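Local coordinates for protein jasmonate-induced oxygenase 2 (Arabidopsis thaliana, PDB 6LSV) that uses iron and 2-oxoglutarate to hydroxylate the stress hormone jasmonate to 12-hydroxyjasmonate, with release of succinate and carbon dioxide, at residues Lys153-Pro158 and Glu163-Tyr168. Residues are numbered along the deposited sequence; the frame is centred on the assembly and turned at random.
Sequences KWPSFP and EVIDEY
The irregular segment 153-158 passes the early turns of helix 161-186 at W154 and I165, whose CA atoms lie 8.9 Å apart; no hydrogen bond joins it to 163-168, although R162, one residue earlier on the helix, hydrogen-bonds through NE to the carbonyl O of P155. The CB bonds of W154 and I165 each point toward the other segment, and the two side chains run past each other in opposite senses. CG2 of I165 sits over one face of the indole in a CH-pi contact, 3.8 Å from the centroid of the W154 six-membered ring and 24° off its normal. The methyl is displaced toward the rim, with W154 CZ3 3.5 Å from I165 CG2. With chi1 of I165 at -69°, CG2 lies anti to the backbone N and meets the ring, while CG1, beside that N, carries I165 CD1 to 4.3 Å from P155 CD. The contact packs the connection from strand 137-144 against the start of the long helix, beside the main sheet of the double-stranded beta-helix (jelly-roll) fold; L141 and L143 touch W154, and W97 of helix 87-102 touches P155 and I165. At the indole edge, near its plane, D166 OD1 comes 3.6 Å from W154 CH2, the carboxylate turned 57° from the ring. The same OD1 forms a salt bridge with NZ of K149.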
ATOM      1  N   LYS A 153       6.983  -5.314 -18.832  1.00 40.35           N
ATOM      2  CA  LYS A 153       7.532  -4.782 -17.592  1.00 34.45           C
ATOM      3  C   LYS A 153       7.131  -5.607 -16.376  1.00 29.19           C
ATOM      4  O   LYS A 153       7.400  -5.195 -15.243  1.00 31.49           O
ATOM      5  CB  LYS A 153       7.103  -3.324 -17.400  1.00 32.18           C
ATOM      6  CG  LYS A 153       7.637  -2.381 -18.469  1.00 29.64           C
ATOM      7  CD  LYS A 153       7.348  -0.928 -18.124  1.00 36.96           C
ATOM      8  CE  LYS A 153       7.530  -0.020 -19.331  1.00 35.86           C
ATOM      9  NZ  LYS A 153       6.221   0.364 -19.928  1.00 32.47           N
ATOM     10  N   TRP A 154       6.497  -6.749 -16.583  1.00 29.77           N
ATOM     11  CA  TRP A 154       6.148  -7.686 -15.531  1.00 31.00           C
ATOM     12  C   TRP A 154       7.197  -8.781 -15.437  1.00 29.91           C
ATOM     13  O   TRP A 154       7.989  -8.978 -16.363  1.00 30.74           O
ATOM     14  CB  TRP A 154       4.775  -8.308 -15.806  1.00 32.50           C
ATOM     15  CG  TRP A 154       3.637  -7.336 -15.758  1.00 34.40           C
ATOM     16  CD1 TRP A 154       3.715  -5.973 -15.730  1.00 33.48           C
ATOM     17  CD2 TRP A 154       2.244  -7.658 -15.730  1.00 33.80           C
ATOM     18  NE1 TRP A 154       2.455  -5.428 -15.693  1.00 34.55           N
ATOM     19  CE2 TRP A 154       1.534  -6.443 -15.692  1.00 30.23           C
ATOM     20  CE3 TRP A 154       1.529  -8.859 -15.736  1.00 38.80           C
ATOM     21  CZ2 TRP A 154       0.144  -6.394 -15.656  1.00 33.89           C
ATOM     22  CZ3 TRP A 154       0.147  -8.808 -15.704  1.00 39.27           C
ATOM     23  CH2 TRP A 154      -0.531  -7.584 -15.663  1.00 36.22           C
ATOM     24  N   PRO A 155       7.250  -9.511 -14.318  1.00 25.78           N
ATOM     25  CA  PRO A 155       8.220 -10.607 -14.215  1.00 27.74           C
ATOM     26  C   PRO A 155       7.954 -11.718 -15.205  1.00 38.25           C
ATOM     27  O   PRO A 155       6.982 -11.685 -15.970  1.00 38.69           O
ATOM     28  CB  PRO A 155       8.052 -11.100 -12.772  1.00 25.50           C
ATOM     29  CG  PRO A 155       7.432  -9.989 -12.060  1.00 31.12           C
ATOM     30  CD  PRO A 155       6.548  -9.295 -13.045  1.00 27.56           C
ATOM     31  N   SER A 156       8.803 -12.736 -15.166  1.00 46.87           N
ATOM     32  CA  SER A 156       8.692 -13.769 -16.181  1.00 49.18           C
ATOM     33  C   SER A 156       8.940 -15.175 -15.650  1.00 46.15           C
ATOM     34  O   SER A 156       8.330 -16.127 -16.148  1.00 51.81           O
ATOM     35  CB  SER A 156       9.650 -13.461 -17.324  1.00 45.33           C
ATOM     36  OG  SER A 156       9.418 -14.264 -18.471  1.00 58.17           O
ATOM     37  N   PHE A 157       9.824 -15.330 -14.651  1.00 43.78           N
ATOM     38  CA  PHE A 157      10.305 -16.660 -14.306  1.00 46.61           C
ATOM     39  C   PHE A 157       9.202 -17.627 -13.875  1.00 60.00           C
ATOM     40  O   PHE A 157       9.099 -18.706 -14.469  1.00 66.43           O
ATOM     41  CB  PHE A 157      11.386 -16.617 -13.228  1.00 51.13           C
ATOM     42  CG  PHE A 157      11.591 -17.947 -12.556  1.00 60.44           C
ATOM     43  CD1 PHE A 157      12.172 -19.000 -13.251  1.00 67.33           C
ATOM     44  CD2 PHE A 157      11.141 -18.173 -11.262  1.00 50.92           C
ATOM     45  CE1 PHE A 157      12.341 -20.237 -12.655  1.00 60.36           C
ATOM     46  CE2 PHE A 157      11.309 -19.410 -10.665  1.00 53.53           C
ATOM     47  CZ  PHE A 157      11.910 -20.441 -11.363  1.00 57.12           C
ATOM     48  N   PRO A 158       8.409 -17.343 -12.833  1.00 48.13           N
ATOM     49  CA  PRO A 158       7.299 -18.249 -12.536  1.00 34.56           C
ATOM     50  C   PRO A 158       6.319 -18.217 -13.688  1.00 39.54           C
ATOM     51  O   PRO A 158       5.612 -17.216 -13.878  1.00 38.82           O
ATOM     52  CB  PRO A 158       6.682 -17.667 -11.250  1.00 38.03           C
ATOM     53  CG  PRO A 158       7.693 -16.699 -10.729  1.00 42.46           C
ATOM     54  CD  PRO A 158       8.348 -16.158 -11.962  1.00 41.21           C
ATOM     55  N   GLU A 163      -0.239 -14.494 -15.641  1.00 35.19           N
ATOM     56  CA  GLU A 163      -1.660 -14.810 -15.682  1.00 39.49           C
ATOM     57  C   GLU A 163      -2.302 -14.654 -14.311  1.00 35.91           C
ATOM     58  O   GLU A 163      -3.476 -14.274 -14.216  1.00 32.87           O
ATOM     59  CB  GLU A 163      -1.863 -16.224 -16.221  1.00 34.47           C
ATOM     60  CG  GLU A 163      -1.433 -16.379 -17.670  1.00 49.65           C
ATOM     61  CD  GLU A 163      -1.534 -17.809 -18.166  1.00 64.07           C
ATOM     62  OE1 GLU A 163      -0.923 -18.703 -17.542  1.00 59.08           O
ATOM     63  OE2 GLU A 163      -2.225 -18.037 -19.183  1.00 62.93           O
ATOM     64  N   VAL A 164      -1.548 -14.924 -13.243  1.00 30.35           N
ATOM     65  CA  VAL A 164      -2.075 -14.741 -11.895  1.00 32.45           C
ATOM     66  C   VAL A 164      -2.158 -13.259 -11.546  1.00 37.19           C
ATOM     67  O   VAL A 164      -3.085 -12.826 -10.854  1.00 33.58           O
ATOM     68  CB  VAL A 164      -1.223 -15.519 -10.877  1.00 31.00           C
ATOM     69  CG1 VAL A 164      -1.804 -15.377  -9.482  1.00 33.19           C
ATOM     70  CG2 VAL A 164      -1.148 -16.986 -11.268  1.00 29.20           C
ATOM     71  N   ILE A 165      -1.193 -12.459 -12.012  1.00 31.82           N
ATOM     72  CA  ILE A 165      -1.245 -11.017 -11.772  1.00 30.75           C
ATOM     73  C   ILE A 165      -2.463 -10.413 -12.460  1.00 33.17           C
ATOM     74  O   ILE A 165      -3.222  -9.643 -11.859  1.00 32.85           O
ATOM     75  CB  ILE A 165       0.054 -10.339 -12.244  1.00 33.32           C
ATOM     76  CG1 ILE A 165       1.235 -10.718 -11.351  1.00 30.81           C
ATOM     77  CG2 ILE A 165      -0.108  -8.829 -12.252  1.00 27.90           C
ATOM     78  CD1 ILE A 165       2.584 -10.453 -12.008  1.00 28.94           C
ATOM     79  N   ASP A 166      -2.670 -10.759 -13.735  1.00 34.94           N
ATOM     80  CA  ASP A 166      -3.754 -10.159 -14.508  1.00 34.97           C
ATOM     81  C   ASP A 166      -5.117 -10.483 -13.909  1.00 33.53           C
ATOM     82  O   ASP A 166      -5.995  -9.615 -13.836  1.00 27.70           O
ATOM     83  CB  ASP A 166      -3.684 -10.630 -15.961  1.00 35.72           C
ATOM     84  CG  ASP A 166      -4.201  -9.589 -16.933  1.00 37.92           C
ATOM     85  OD1 ASP A 166      -3.881  -8.398 -16.746  1.00 39.04           O
ATOM     86  OD2 ASP A 166      -4.932  -9.960 -17.876  1.00 39.86           O
ATOM     87  N   GLU A 167      -5.316 -11.729 -13.476  1.00 37.59           N
ATOM     88  CA  GLU A 167      -6.602 -12.088 -12.891  1.00 34.87           C
ATOM     89  C   GLU A 167      -6.753 -11.505 -11.491  1.00 29.10           C
ATOM     90  O   GLU A 167      -7.820 -10.987 -11.147  1.00 32.47           O
ATOM     91  CB  GLU A 167      -6.769 -13.607 -12.872  1.00 30.96           C
ATOM     92  CG  GLU A 167      -8.214 -14.048 -12.683  1.00 43.33           C
ATOM     93  CD  GLU A 167      -8.336 -15.445 -12.104  1.00 44.86           C
ATOM     94  OE1 GLU A 167      -7.335 -16.190 -12.120  1.00 34.49           O
ATOM     95  OE2 GLU A 167      -9.436 -15.793 -11.624  1.00 55.66           O
ATOM     96  N   TYR A 168      -5.695 -11.575 -10.677  1.00 26.85           N
ATOM     97  CA  TYR A 168      -5.725 -10.948  -9.359  1.00 26.07           C
ATOM     98  C   TYR A 168      -6.045  -9.463  -9.473  1.00 32.18           C
ATOM     99  O   TYR A 168      -6.896  -8.942  -8.743  1.00 30.87           O
ATOM    100  CB  TYR A 168      -4.387 -11.166  -8.654  1.00 24.54           C
ATOM    101  CG  TYR A 168      -4.333 -10.743  -7.203  1.00 24.64           C
ATOM    102  CD1 TYR A 168      -4.819 -11.569  -6.195  1.00 24.16           C
ATOM    103  CD2 TYR A 168      -3.761  -9.532  -6.839  1.00 26.84           C
ATOM    104  CE1 TYR A 168      -4.752 -11.186  -4.865  1.00 28.84           C
ATOM    105  CE2 TYR A 168      -3.689  -9.143  -5.517  1.00 27.09           C
ATOM    106  CZ  TYR A 168      -4.185  -9.968  -4.533  1.00 27.79           C
ATOM    107  OH  TYR A 168      -4.108  -9.568  -3.219  1.00 20.46           O
TER